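Local coordinates for protein Cg3027-pa (Drosophila melanogaster, PDB 2VHH) that probably catalyses hydrolysis of N-carbamoyl-beta-alanine to beta-alanine, ammonia and carbon dioxide in pyrimidine degradation, and assembles as a homooctamer, at residues K7-C12 / I28-E33; K100-I105 / A153-A158; A111-V116 / L338-L343; G146-M151 / H165-R170; E298-S301 / K306-K309. All coordinates share one frame; numbering follows the deposited sequence.

Interaction 1. Residues K7-C12 / I28-E33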
# COMPACT_ATOMS: atom_id res chain seq x y z
N LYS C 7 29.21 -48.64 -7.29
CA LYS C 7 28.06 -49.28 -6.64
C LYS C 7 27.60 -48.57 -5.35
O LYS C 7 26.41 -48.56 -5.05
CB LYS C 7 28.30 -50.77 -6.36
CG LYS C 7 28.65 -51.65 -7.58
CD LYS C 7 30.10 -52.15 -7.52
CE LYS C 7 31.12 -51.05 -7.85
NZ LYS C 7 32.39 -51.09 -7.05
N ASN C 8 28.54 -47.98 -4.61
CA ASN C 8 28.23 -47.30 -3.34
C ASN C 8 29.36 -46.36 -2.89
O ASN C 8 30.47 -46.82 -2.63
CB ASN C 8 27.92 -48.36 -2.27
CG ASN C 8 27.29 -47.77 -1.01
OD1 ASN C 8 27.15 -46.55 -0.85
ND2 ASN C 8 26.91 -48.66 -0.10
N LEU C 9 29.07 -45.06 -2.78
CA LEU C 9 30.12 -44.05 -2.52
C LEU C 9 30.82 -44.24 -1.16
O LEU C 9 32.04 -44.17 -1.08
CB LEU C 9 29.58 -42.62 -2.66
CG LEU C 9 30.48 -41.46 -2.19
CD1 LEU C 9 31.57 -41.15 -3.20
CD2 LEU C 9 29.68 -40.20 -1.91
N ASN C 10 30.02 -44.46 -0.12
CA ASN C 10 30.55 -44.67 1.23
C ASN C 10 31.50 -45.87 1.30
O ASN C 10 32.58 -45.78 1.90
CB ASN C 10 29.38 -44.82 2.22
CG ASN C 10 29.84 -44.88 3.66
OD1 ASN C 10 30.94 -44.45 4.00
ND2 ASN C 10 28.99 -45.41 4.52
N ASP C 11 31.09 -46.97 0.66
CA ASP C 11 31.90 -48.20 0.58
C ASP C 11 33.20 -47.97 -0.18
O ASP C 11 34.23 -48.58 0.13
CB ASP C 11 31.11 -49.32 -0.11
CG ASP C 11 29.95 -49.85 0.74
OD1 ASP C 11 29.91 -49.59 1.96
OD2 ASP C 11 29.07 -50.54 0.17
N CYS C 12 33.13 -47.08 -1.17
CA CYS C 12 34.28 -46.74 -1.99
C CYS C 12 35.32 -45.93 -1.22
O CYS C 12 36.52 -46.15 -1.38
CB CYS C 12 33.81 -45.98 -3.23
SG CYS C 12 35.11 -45.54 -4.39
N ILE C 28 32.95 -33.81 6.59
CA ILE C 28 32.59 -32.73 5.67
C ILE C 28 31.58 -33.16 4.59
O ILE C 28 30.78 -32.34 4.12
CB ILE C 28 33.84 -31.98 5.07
CG1 ILE C 28 34.20 -32.47 3.68
CG2 ILE C 28 35.04 -32.06 5.99
CD1 ILE C 28 34.85 -31.39 2.83
N LEU C 29 31.60 -34.44 4.22
CA LEU C 29 30.66 -34.97 3.22
C LEU C 29 29.31 -35.33 3.81
O LEU C 29 28.27 -35.00 3.25
CB LEU C 29 31.24 -36.18 2.48
CG LEU C 29 32.33 -36.03 1.42
CD1 LEU C 29 32.52 -37.35 0.70
CD2 LEU C 29 32.00 -34.93 0.42
N TYR C 30 29.33 -36.05 4.93
CA TYR C 30 28.13 -36.34 5.69
C TYR C 30 28.11 -35.33 6.83
O TYR C 30 28.58 -34.22 6.65
CB TYR C 30 28.14 -37.79 6.14
CG TYR C 30 28.25 -38.73 4.96
CD1 TYR C 30 29.47 -39.24 4.55
CD2 TYR C 30 27.12 -39.06 4.22
CE1 TYR C 30 29.56 -40.09 3.45
CE2 TYR C 30 27.20 -39.90 3.13
CZ TYR C 30 28.42 -40.41 2.74
OH TYR C 30 28.47 -41.24 1.66
N GLY C 31 27.57 -35.65 7.99
CA GLY C 31 27.63 -34.66 9.06
C GLY C 31 28.28 -35.22 10.30
O GLY C 31 28.20 -34.64 11.38
N VAL C 32 28.93 -36.37 10.12
CA VAL C 32 29.40 -37.22 11.21
C VAL C 32 30.75 -37.80 10.84
O VAL C 32 31.00 -38.09 9.67
CB VAL C 32 28.39 -38.38 11.48
CG1 VAL C 32 27.07 -37.86 12.03
CG2 VAL C 32 28.13 -39.22 10.23
N GLU C 33 31.62 -37.98 11.84
CA GLU C 33 32.95 -38.59 11.61
C GLU C 33 32.86 -40.09 11.26
O GLU C 33 33.55 -40.56 10.36
CB GLU C 33 33.93 -38.34 12.77
CG GLU C 33 33.39 -38.64 14.17
CD GLU C 33 32.62 -37.46 14.76
OE1 GLU C 33 33.26 -36.57 15.37
OE2 GLU C 33 31.37 -37.44 14.62

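Interaction 2. Residues K100-I105 / A153-A158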
# COMPACT_ATOMS: atom_id res chain seq x y z
N LYS C 100 6.90 -57.97 -4.80
CA LYS C 100 8.25 -57.68 -4.36
C LYS C 100 8.27 -56.64 -3.23
O LYS C 100 8.93 -56.83 -2.20
CB LYS C 100 9.11 -57.22 -5.52
CG LYS C 100 10.59 -57.17 -5.21
CD LYS C 100 11.39 -56.80 -6.44
CE LYS C 100 11.07 -55.40 -6.92
NZ LYS C 100 12.09 -54.99 -7.91
N VAL C 101 7.52 -55.55 -3.41
CA VAL C 101 7.42 -54.51 -2.40
C VAL C 101 6.73 -55.04 -1.14
O VAL C 101 7.06 -54.62 -0.04
CB VAL C 101 6.76 -53.21 -2.95
CG1 VAL C 101 6.55 -52.18 -1.86
CG2 VAL C 101 7.64 -52.61 -4.04
N LYS C 102 5.78 -55.97 -1.32
CA LYS C 102 5.11 -56.63 -0.19
C LYS C 102 6.11 -57.22 0.81
O LYS C 102 5.98 -57.02 2.02
CB LYS C 102 4.20 -57.75 -0.69
CG LYS C 102 2.71 -57.45 -0.69
CD LYS C 102 1.94 -58.66 -1.24
CE LYS C 102 0.46 -58.39 -1.50
NZ LYS C 102 -0.38 -58.65 -0.29
N THR C 103 7.10 -57.95 0.29
CA THR C 103 8.12 -58.58 1.13
C THR C 103 9.11 -57.55 1.69
O THR C 103 9.68 -57.76 2.76
CB THR C 103 8.88 -59.80 0.47
OG1 THR C 103 10.29 -59.68 0.67
CG2 THR C 103 8.62 -59.93 -1.02
N MET C 104 9.30 -56.45 0.97
CA MET C 104 10.14 -55.36 1.47
C MET C 104 9.46 -54.62 2.61
O MET C 104 10.11 -54.25 3.58
CB MET C 104 10.52 -54.40 0.35
CG MET C 104 11.39 -55.01 -0.73
SD MET C 104 12.01 -53.74 -1.83
CE MET C 104 12.71 -54.73 -3.16
N ILE C 105 8.15 -54.43 2.50
CA ILE C 105 7.35 -53.83 3.56
C ILE C 105 7.34 -54.76 4.76
O ILE C 105 7.39 -54.31 5.91
CB ILE C 105 5.91 -53.56 3.06
CG1 ILE C 105 5.91 -52.42 2.05
CG2 ILE C 105 4.97 -53.25 4.21
CD1 ILE C 105 4.69 -52.40 1.18
N ALA C 153 -3.41 -50.75 2.39
CA ALA C 153 -4.09 -50.41 3.64
C ALA C 153 -4.21 -51.62 4.57
O ALA C 153 -4.15 -51.48 5.79
CB ALA C 153 -5.44 -49.79 3.37
N GLU C 154 -4.37 -52.81 3.99
CA GLU C 154 -4.37 -54.04 4.76
C GLU C 154 -3.03 -54.25 5.44
O GLU C 154 -2.97 -54.75 6.56
CB GLU C 154 -4.65 -55.23 3.86
CG GLU C 154 -6.09 -55.40 3.48
CD GLU C 154 -6.28 -56.63 2.61
OE1 GLU C 154 -6.48 -57.73 3.17
OE2 GLU C 154 -6.23 -56.49 1.37
N LEU C 155 -1.96 -53.88 4.73
CA LEU C 155 -0.60 -53.95 5.27
C LEU C 155 -0.38 -52.93 6.38
O LEU C 155 0.25 -53.24 7.38
CB LEU C 155 0.44 -53.76 4.17
CG LEU C 155 0.50 -54.80 3.06
CD1 LEU C 155 1.75 -54.59 2.24
CD2 LEU C 155 0.43 -56.23 3.61
N ALA C 156 -0.91 -51.73 6.18
CA ALA C 156 -0.80 -50.66 7.15
C ALA C 156 -1.48 -51.05 8.46
O ALA C 156 -0.94 -50.80 9.53
CB ALA C 156 -1.38 -49.37 6.59
N LYS C 157 -2.65 -51.68 8.35
CA LYS C 157 -3.44 -52.10 9.51
C LYS C 157 -2.73 -53.22 10.24
O LYS C 157 -2.56 -53.16 11.45
CB LYS C 157 -4.83 -52.58 9.08
CG LYS C 157 -5.95 -52.38 10.11
CD LYS C 157 -7.12 -53.35 9.83
CE LYS C 157 -8.50 -52.69 9.95
NZ LYS C 157 -8.94 -52.03 8.67
N ALA C 158 -2.31 -54.23 9.49
CA ALA C 158 -1.70 -55.43 10.05
C ALA C 158 -0.35 -55.18 10.70
O ALA C 158 -0.03 -55.79 11.70
CB ALA C 158 -1.59 -56.52 8.99

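Interaction 3. Residues A111-V116 / L338-L343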
# COMPACT_ATOMS: atom_id res chain seq x y z
N ALA C 111 11.80 -54.92 11.01
CA ALA C 111 12.90 -54.03 11.43
C ALA C 111 12.40 -52.98 12.42
O ALA C 111 13.19 -52.20 12.96
CB ALA C 111 13.54 -53.36 10.23
N GLY C 112 11.08 -52.95 12.63
CA GLY C 112 10.45 -52.06 13.59
C GLY C 112 10.06 -50.69 13.06
O GLY C 112 9.95 -49.75 13.84
N CYS C 113 9.85 -50.57 11.75
CA CYS C 113 9.45 -49.28 11.17
C CYS C 113 8.04 -48.86 11.56
O CYS C 113 7.20 -49.71 11.85
CB CYS C 113 9.59 -49.29 9.66
SG CYS C 113 11.30 -49.30 9.15
N ASN C 114 7.81 -47.55 11.57
CA ASN C 114 6.52 -46.97 11.89
C ASN C 114 5.92 -46.28 10.67
O ASN C 114 4.71 -46.17 10.55
CB ASN C 114 6.67 -45.92 12.99
CG ASN C 114 7.37 -46.46 14.21
OD1 ASN C 114 8.52 -46.12 14.48
ND2 ASN C 114 6.69 -47.31 14.95
N ILE C 115 6.79 -45.78 9.81
CA ILE C 115 6.40 -45.16 8.55
C ILE C 115 7.20 -45.85 7.45
O ILE C 115 8.39 -46.12 7.62
CB ILE C 115 6.75 -43.64 8.49
CG1 ILE C 115 6.27 -42.88 9.72
CG2 ILE C 115 6.12 -43.00 7.26
CD1 ILE C 115 7.11 -41.68 10.05
N VAL C 116 6.55 -46.12 6.33
CA VAL C 116 7.25 -46.61 5.15
C VAL C 116 6.83 -45.79 3.93
O VAL C 116 5.66 -45.42 3.79
CB VAL C 116 7.01 -48.13 4.95
CG1 VAL C 116 7.57 -48.62 3.62
CG2 VAL C 116 7.64 -48.92 6.09
N LEU C 338 16.17 -51.35 1.11
CA LEU C 338 15.32 -50.81 2.15
C LEU C 338 16.21 -50.06 3.12
O LEU C 338 17.19 -50.62 3.62
CB LEU C 338 14.58 -51.94 2.88
CG LEU C 338 13.94 -51.70 4.25
CD1 LEU C 338 12.77 -50.75 4.16
CD2 LEU C 338 13.50 -53.02 4.85
N LEU C 339 15.90 -48.79 3.37
CA LEU C 339 16.69 -47.98 4.28
C LEU C 339 15.89 -47.72 5.54
O LEU C 339 14.90 -46.99 5.52
CB LEU C 339 17.10 -46.67 3.60
CG LEU C 339 17.93 -45.63 4.37
CD1 LEU C 339 19.32 -46.14 4.76
CD2 LEU C 339 18.03 -44.34 3.57
N VAL C 340 16.30 -48.34 6.65
CA VAL C 340 15.68 -48.11 7.94
C VAL C 340 16.51 -47.10 8.72
O VAL C 340 17.72 -47.26 8.87
CB VAL C 340 15.50 -49.41 8.75
CG1 VAL C 340 14.88 -49.12 10.09
CG2 VAL C 340 14.63 -50.38 7.99
N VAL C 341 15.87 -46.04 9.18
CA VAL C 341 16.55 -45.03 9.99
C VAL C 341 15.70 -44.67 11.21
O VAL C 341 14.54 -44.33 11.10
CB VAL C 341 16.97 -43.78 9.15
CG1 VAL C 341 15.91 -43.44 8.16
CG2 VAL C 341 17.24 -42.59 10.04
N GLU C 342 16.32 -44.79 12.38
CA GLU C 342 15.71 -44.39 13.63
C GLU C 342 16.05 -42.91 13.91
O GLU C 342 17.20 -42.49 13.73
CB GLU C 342 16.21 -45.31 14.74
CG GLU C 342 16.20 -44.71 16.13
CD GLU C 342 16.13 -45.77 17.23
OE1 GLU C 342 15.34 -46.73 17.08
OE2 GLU C 342 16.85 -45.62 18.24
N LEU C 343 15.06 -42.14 14.33
CA LEU C 343 15.29 -40.72 14.60
C LEU C 343 14.45 -40.22 15.78
O LEU C 343 13.38 -40.75 16.05
CB LEU C 343 15.06 -39.89 13.33
CG LEU C 343 13.69 -39.88 12.64
CD1 LEU C 343 12.84 -38.76 13.18
CD2 LEU C 343 13.85 -39.72 11.15

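Interaction 4. Residues G146-M151 / H165-R170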
# COMPACT_ATOMS: atom_id res chain seq x y z
N GLY C 146 -8.50 -47.14 -5.44
CA GLY C 146 -7.68 -47.92 -6.36
C GLY C 146 -7.13 -49.17 -5.70
O GLY C 146 -6.92 -49.20 -4.48
N PRO C 147 -6.88 -50.21 -6.50
CA PRO C 147 -6.44 -51.52 -6.01
C PRO C 147 -5.19 -51.45 -5.13
O PRO C 147 -5.06 -52.23 -4.18
CB PRO C 147 -6.12 -52.28 -7.31
CG PRO C 147 -5.98 -51.21 -8.37
CD PRO C 147 -6.98 -50.19 -7.97
N THR C 148 -4.29 -50.52 -5.44
CA THR C 148 -3.02 -50.38 -4.75
C THR C 148 -3.18 -49.87 -3.32
O THR C 148 -2.59 -50.43 -2.39
CB THR C 148 -2.04 -49.48 -5.53
OG1 THR C 148 -1.87 -50.02 -6.84
CG2 THR C 148 -0.69 -49.44 -4.86
N THR C 149 -3.97 -48.82 -3.14
CA THR C 149 -4.24 -48.31 -1.81
C THR C 149 -4.98 -49.34 -0.95
O THR C 149 -4.66 -49.48 0.22
CB THR C 149 -4.99 -46.94 -1.86
OG1 THR C 149 -4.14 -45.95 -2.45
CG2 THR C 149 -5.37 -46.46 -0.45
N LYS C 150 -5.94 -50.06 -1.53
CA LYS C 150 -6.71 -51.08 -0.81
C LYS C 150 -5.81 -52.19 -0.28
O LYS C 150 -5.95 -52.63 0.86
CB LYS C 150 -7.77 -51.71 -1.73
CG LYS C 150 -8.87 -50.79 -2.24
CD LYS C 150 -10.05 -50.67 -1.27
CE LYS C 150 -9.90 -49.47 -0.33
NZ LYS C 150 -11.15 -49.28 0.46
N MET C 151 -4.88 -52.64 -1.12
CA MET C 151 -3.94 -53.69 -0.77
C MET C 151 -2.95 -53.21 0.26
O MET C 151 -2.53 -53.95 1.13
CB MET C 151 -3.21 -54.13 -2.05
CG MET C 151 -1.91 -54.93 -1.87
SD MET C 151 -0.50 -53.86 -1.53
CE MET C 151 0.79 -54.65 -2.47
N HIS C 165 2.67 -43.74 -0.33
CA HIS C 165 3.01 -44.23 -1.66
C HIS C 165 2.66 -43.24 -2.77
O HIS C 165 1.74 -42.43 -2.64
CB HIS C 165 2.41 -45.61 -1.93
CG HIS C 165 0.91 -45.61 -2.04
ND1 HIS C 165 0.26 -46.10 -3.16
CD2 HIS C 165 -0.05 -45.23 -1.18
CE1 HIS C 165 -1.04 -46.00 -2.98
NE2 HIS C 165 -1.26 -45.47 -1.79
N SER C 166 3.42 -43.32 -3.86
CA SER C 166 3.28 -42.40 -4.97
C SER C 166 2.77 -43.14 -6.22
O SER C 166 3.39 -44.11 -6.66
CB SER C 166 4.62 -41.71 -5.24
OG SER C 166 4.55 -40.78 -6.31
N ILE C 167 1.64 -42.69 -6.76
CA ILE C 167 0.99 -43.33 -7.90
C ILE C 167 0.46 -42.31 -8.92
O ILE C 167 0.29 -41.14 -8.60
CB ILE C 167 -0.25 -44.19 -7.47
CG1 ILE C 167 -1.25 -43.34 -6.68
CG2 ILE C 167 0.17 -45.44 -6.70
CD1 ILE C 167 -2.68 -43.58 -7.09
N LEU C 168 0.20 -42.79 -10.13
CA LEU C 168 -0.62 -42.06 -11.10
C LEU C 168 -2.07 -42.12 -10.65
O LEU C 168 -2.66 -43.19 -10.56
CB LEU C 168 -0.55 -42.71 -12.49
CG LEU C 168 0.20 -42.05 -13.65
CD1 LEU C 168 -0.60 -42.35 -14.90
CD2 LEU C 168 0.40 -40.54 -13.48
N GLU C 169 -2.65 -40.96 -10.38
CA GLU C 169 -4.05 -40.92 -9.99
C GLU C 169 -4.93 -40.61 -11.18
O GLU C 169 -4.56 -39.81 -12.04
CB GLU C 169 -4.27 -39.89 -8.90
CG GLU C 169 -5.67 -39.82 -8.37
CD GLU C 169 -5.91 -38.58 -7.54
OE1 GLU C 169 -4.95 -37.79 -7.37
OE2 GLU C 169 -7.06 -38.39 -7.07
N ARG C 170 -6.09 -41.26 -11.24
CA ARG C 170 -7.17 -40.84 -12.13
C ARG C 170 -8.32 -40.32 -11.28
O ARG C 170 -8.84 -41.02 -10.42
CB ARG C 170 -7.65 -41.97 -13.04
CG ARG C 170 -8.59 -41.47 -14.12
CD ARG C 170 -9.09 -42.57 -15.04
NE ARG C 170 -8.08 -43.11 -15.96
CZ ARG C 170 -7.68 -42.54 -17.10
NH1 ARG C 170 -8.15 -41.36 -17.48
NH2 ARG C 170 -6.77 -43.14 -17.86

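Interaction 5. Residues E298-S301 / K306-K309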
# COMPACT_ATOMS: atom_id res chain seq x y z
N GLU C 298 10.57 -47.17 -30.20
CA GLU C 298 11.56 -46.09 -30.20
C GLU C 298 11.00 -44.78 -29.64
O GLU C 298 9.82 -44.48 -29.83
CB GLU C 298 11.99 -45.78 -31.63
CG GLU C 298 12.91 -46.77 -32.30
CD GLU C 298 13.35 -46.30 -33.68
OE1 GLU C 298 12.85 -45.25 -34.16
OE2 GLU C 298 14.20 -46.98 -34.30
N TYR C 299 11.86 -43.99 -29.01
CA TYR C 299 11.54 -42.61 -28.63
C TYR C 299 12.80 -41.73 -28.70
O TYR C 299 13.92 -42.24 -28.66
CB TYR C 299 10.92 -42.56 -27.21
CG TYR C 299 11.88 -42.97 -26.12
CD1 TYR C 299 12.76 -42.04 -25.56
CD2 TYR C 299 11.92 -44.29 -25.65
CE1 TYR C 299 13.66 -42.41 -24.57
CE2 TYR C 299 12.82 -44.67 -24.66
CZ TYR C 299 13.68 -43.72 -24.12
OH TYR C 299 14.58 -44.07 -23.15
N THR C 300 12.62 -40.41 -28.82
CA THR C 300 13.76 -39.47 -28.73
C THR C 300 13.66 -38.58 -27.49
O THR C 300 12.57 -38.39 -26.96
CB THR C 300 13.98 -38.59 -30.00
OG1 THR C 300 12.87 -37.69 -30.17
CG2 THR C 300 14.16 -39.44 -31.25
N SER C 301 14.80 -38.06 -27.05
CA SER C 301 14.88 -37.33 -25.78
C SER C 301 15.05 -35.80 -25.86
O SER C 301 15.25 -35.14 -24.83
CB SER C 301 15.95 -37.94 -24.85
OG SER C 301 16.86 -38.77 -25.53
N LYS C 306 20.00 -40.18 -31.77
CA LYS C 306 19.28 -41.27 -32.41
C LYS C 306 18.18 -41.82 -31.49
O LYS C 306 18.32 -41.79 -30.27
CB LYS C 306 20.27 -42.39 -32.74
CG LYS C 306 19.95 -43.25 -33.96
CD LYS C 306 20.28 -42.51 -35.26
CE LYS C 306 19.67 -43.21 -36.47
NZ LYS C 306 19.62 -42.29 -37.64
N ALA C 307 17.10 -42.33 -32.09
CA ALA C 307 16.01 -42.94 -31.32
C ALA C 307 16.47 -44.23 -30.64
O ALA C 307 17.33 -44.94 -31.16
CB ALA C 307 14.81 -43.20 -32.22
N HIS C 308 15.90 -44.52 -29.47
CA HIS C 308 16.30 -45.68 -28.66
C HIS C 308 15.16 -46.17 -27.75
O HIS C 308 14.14 -45.50 -27.60
CB HIS C 308 17.58 -45.38 -27.85
CG HIS C 308 17.45 -44.22 -26.91
ND1 HIS C 308 17.68 -42.92 -27.29
CD2 HIS C 308 17.12 -44.17 -25.60
CE1 HIS C 308 17.49 -42.12 -26.26
NE2 HIS C 308 17.15 -42.85 -25.22
N LYS C 309 15.35 -47.35 -27.17
CA LYS C 309 14.31 -48.01 -26.38
C LYS C 309 14.64 -48.11 -24.88
O LYS C 309 13.74 -48.29 -24.07
CB LYS C 309 14.02 -49.41 -26.94
CG LYS C 309 13.54 -49.41 -28.38
CD LYS C 309 13.13 -50.80 -28.86
CE LYS C 309 12.63 -50.72 -30.30
NZ LYS C 309 12.18 -52.03 -30.82

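Interaction 1. Residues K7-C12 / I28-E33
Two first torsions bring Leu9 and Tyr30 together. Leu9 holds CG opposite its own backbone N (chi1 170°). Tyr30 holds CG opposite its carbonyl carbon (chi1 -58°). The two side chains pass alongside one another, pointing opposite ways. The phenol end of Tyr30 reaches the short helix 9-13. Its OH lies 3.9 Å from Leu9 CD2 and 3.7 Å from Asn10 CB. The oxygen therefore meets carbon on both residues, one a methyl branch and the other the root of an amide side chain. The amide of Asn10 is engaged elsewhere, because its ND2 donates to Asp35 OD1.

Asn8 occupies the N-cap position of helix 9-13, and Cys12 N bonds back to Asn8 O at 3.0 Å in its first turn. Tyr30 is the first residue to leave helical geometry after helix 19-29. The contact thus joins the start of one N-terminal helix to the end of the next. The second subunit packs on the same region. Leu9 meets Val25 of that subunit, and Leu29 meets its counterpart Leu29 there.

No hydrogen bond crosses between the two segments. The cohesion is van der Waals contact, small in area, even though a hydroxyl does the touching. The polar end of Asn10 is held by Asp35, apart from the tyrosine, while the leucines extend the apolar surface into the subunit interface.

Interaction 2. Residues K100-I105 / A153-A158
Helices 90-110 and 147-158 belong to successive beta-alpha-beta crossovers of the carbon-nitrogen hydrolase fold, and Ile105 and Leu155 join them. Strand 72-79 leads to strand 115-118 through the first helix. Strand 115-118 leads to strand 162-171 through the second. One methyl of Leu155 does most of the touching. Its CD1 lies 3.8 Å from Ile105 CD1 and 4.0 Å from Ile105 CG2, so it sits against both methyls of the isoleucine. The leucine lies roughly perpendicular to the isoleucine. Ile105 turns CG1 opposite its carbonyl carbon (chi1 -70°), which leaves CG2 opposite the backbone N, and this presents both methyls to the leucine.

Lys102 lies one turn earlier and adds the aliphatic part of its chain, with CG 4.2 Å from Leu155 CD1. Its NZ is 6.5 Å from Glu154 OE2. That is too far for a salt bridge, though a weak long-range attraction is possible. The contact is otherwise apolar and only partly buried.

Ile105 also packs on Leu152 of helix 147-158 and on Ile78 of strand 72-79 beneath. On the other helix, Ala153 and Ala156 rest on Ile185 of strand 177-185. Both helices therefore lie on the same sheet, side by side.

Interaction 3. Residues A111-V116 / L338-L343
Val340, the third residue of strand segment 338-343, meets Ala111 and Cys113 at the turn between helix 90-110 and strand 115-118. The segment begins with Leu338, which points its CB toward the turn. Leu338 packs on Ala107 and Ala108 of helix 90-110. Leu339 faces away and lies on Tyr58 of strand 54-59.

Val340 carries the contact. CG1 stands opposite the backbone N (chi1 179°) and CG2 opposite the carbonyl carbon, and this opens the isopropyl fork toward the turn. Cys113 SG sits at the mouth of the fork, 3.7 Å from Val340 CG1 and 3.7 Å from Val340 CG2. Ala111 CB approaches the second methyl alone, 3.9 Å from Val340 CG2. Val341 faces away again, onto Val75 of strand 72-79. Glu342 forms a salt bridge through OE1 with Arg74 NH2. Arg74 NE also donates to Ala111 O, so one guanidinium group links the two segments.

Gly112 ends helix 90-110 with a Schellman motif. Its positive phi (89°) lets the chain leave the helix, and Ala111 and Cys113 on either side of it both reach the same valine. The two segments are not paired strands. In the sheet, strand 72-79 runs between 337-344 and 115-118, and the turn reaches Val340 from the helix-covered side.

All three touching residues are buried and no hydrogen bond joins the segments directly. The sulfur behaves here as an apolar group among methyls. The contact is hydrophobic at its centre, with Arg74 supplying the polar link beside it.

Interaction 4. Residues G146-M151 / H165-R170
Thr149 OG1 is gripped twice: it is hydrogen-bonded to Ala143 O, and it accepts a weak bond from His165 NE2. The second bond is 3.0 Å long from His165 NE2 to Thr149 OG1 and strongly bent, with an angle of 122° at the hydrogen. The motif is the beta-alpha-beta crossover of the carbon-nitrogen hydrolase fold that runs from strand 115-118 through helix 147-158 to strand 162-171. Here the start of that helix packs on its following strand. The two short segments run nearly antiparallel, at 157°, and their axes are 10.4 Å apart.

The threonine oxygen comes to the edge of the His165 ring, close to its plane. Thr149 comes in across the histidine side chain. His165 CG is tucked between the two backbone branches (chi1 69°), and the ring stands toward the helix. The ring also meets that of Trp122.

The Thr148 hydroxyl is hydrogen-bonded to Glu141 OE2 and takes a weak bond from Trp98 NE1. Gly146 is the N-cap of the helix, and Lys150 N bonds back to its O. Thr148 CG2 lies 3.9 Å from His165 ND1 and 4.5 Å from Ile167 CG2.

Interaction 5. Residues E298-S301 / K306-K309
Tyr299 and His308 form an antiparallel hydrogen-bonded pair at the end of a beta hairpin. Tyr299 N donates to His308 O at 3.1 Å, and His308 N donates to Tyr299 O at 3.1 Å. The second bond is the straighter, 165° at the hydrogen against 153°. His308 ND1 donates to Lys306 O at 3.3 Å. That bond lies in the ring plane and is nearly straight (173°), so it helps fix the imidazole rotation.

The two rings leave the same face of the pair and meet obliquely, with centroids 4.7 Å apart. His308 O lies over one face of the Tyr299 ring. Tyr299 OH is near His308 NE2 without a hydrogen bond. Ser301 OG stands at the edge of the His308 ring, but is hydrogen-bonded to Asp303 OD1.

Other polar groups are satisfied across a subunit interface. Glu298 OE2 pairs with Lys306 NZ of the fourth subunit, a salt bridge between chains. Glu298 OE1 takes a weak bond from Ala307 N of that subunit. Thr300 O accepts from Arg131 of that subunit, and Thr300 N bonds to Thr300 OG1 there. Within the chain, Ala307 CB packs beside the carboxylate, 3.4 Å from Glu298 OE1.

How the interactions relate
Interaction 1 comes first along the chain, in the N-terminal helices. Interactions 2, 3 and 4 form one connected region. The centre of interaction 2 is about 13 Å from those of both interaction 3 and interaction 4, and it touches each. It shares helix 147-158 with interaction 4. Interactions 3 and 4 both reach the same mixed sheet, where strands 115-118 and 162-171 are neighbours. In sequence, interactions 4 and 5 fall between the two segments of interaction 3. Interaction 5 lies apart, with its centre about 39 Å from that of interaction 3. Interactions 1, 4 and 5 each reach a different neighbouring subunit, while 2 and 3 touch none, so assembly contacts are spread around the core.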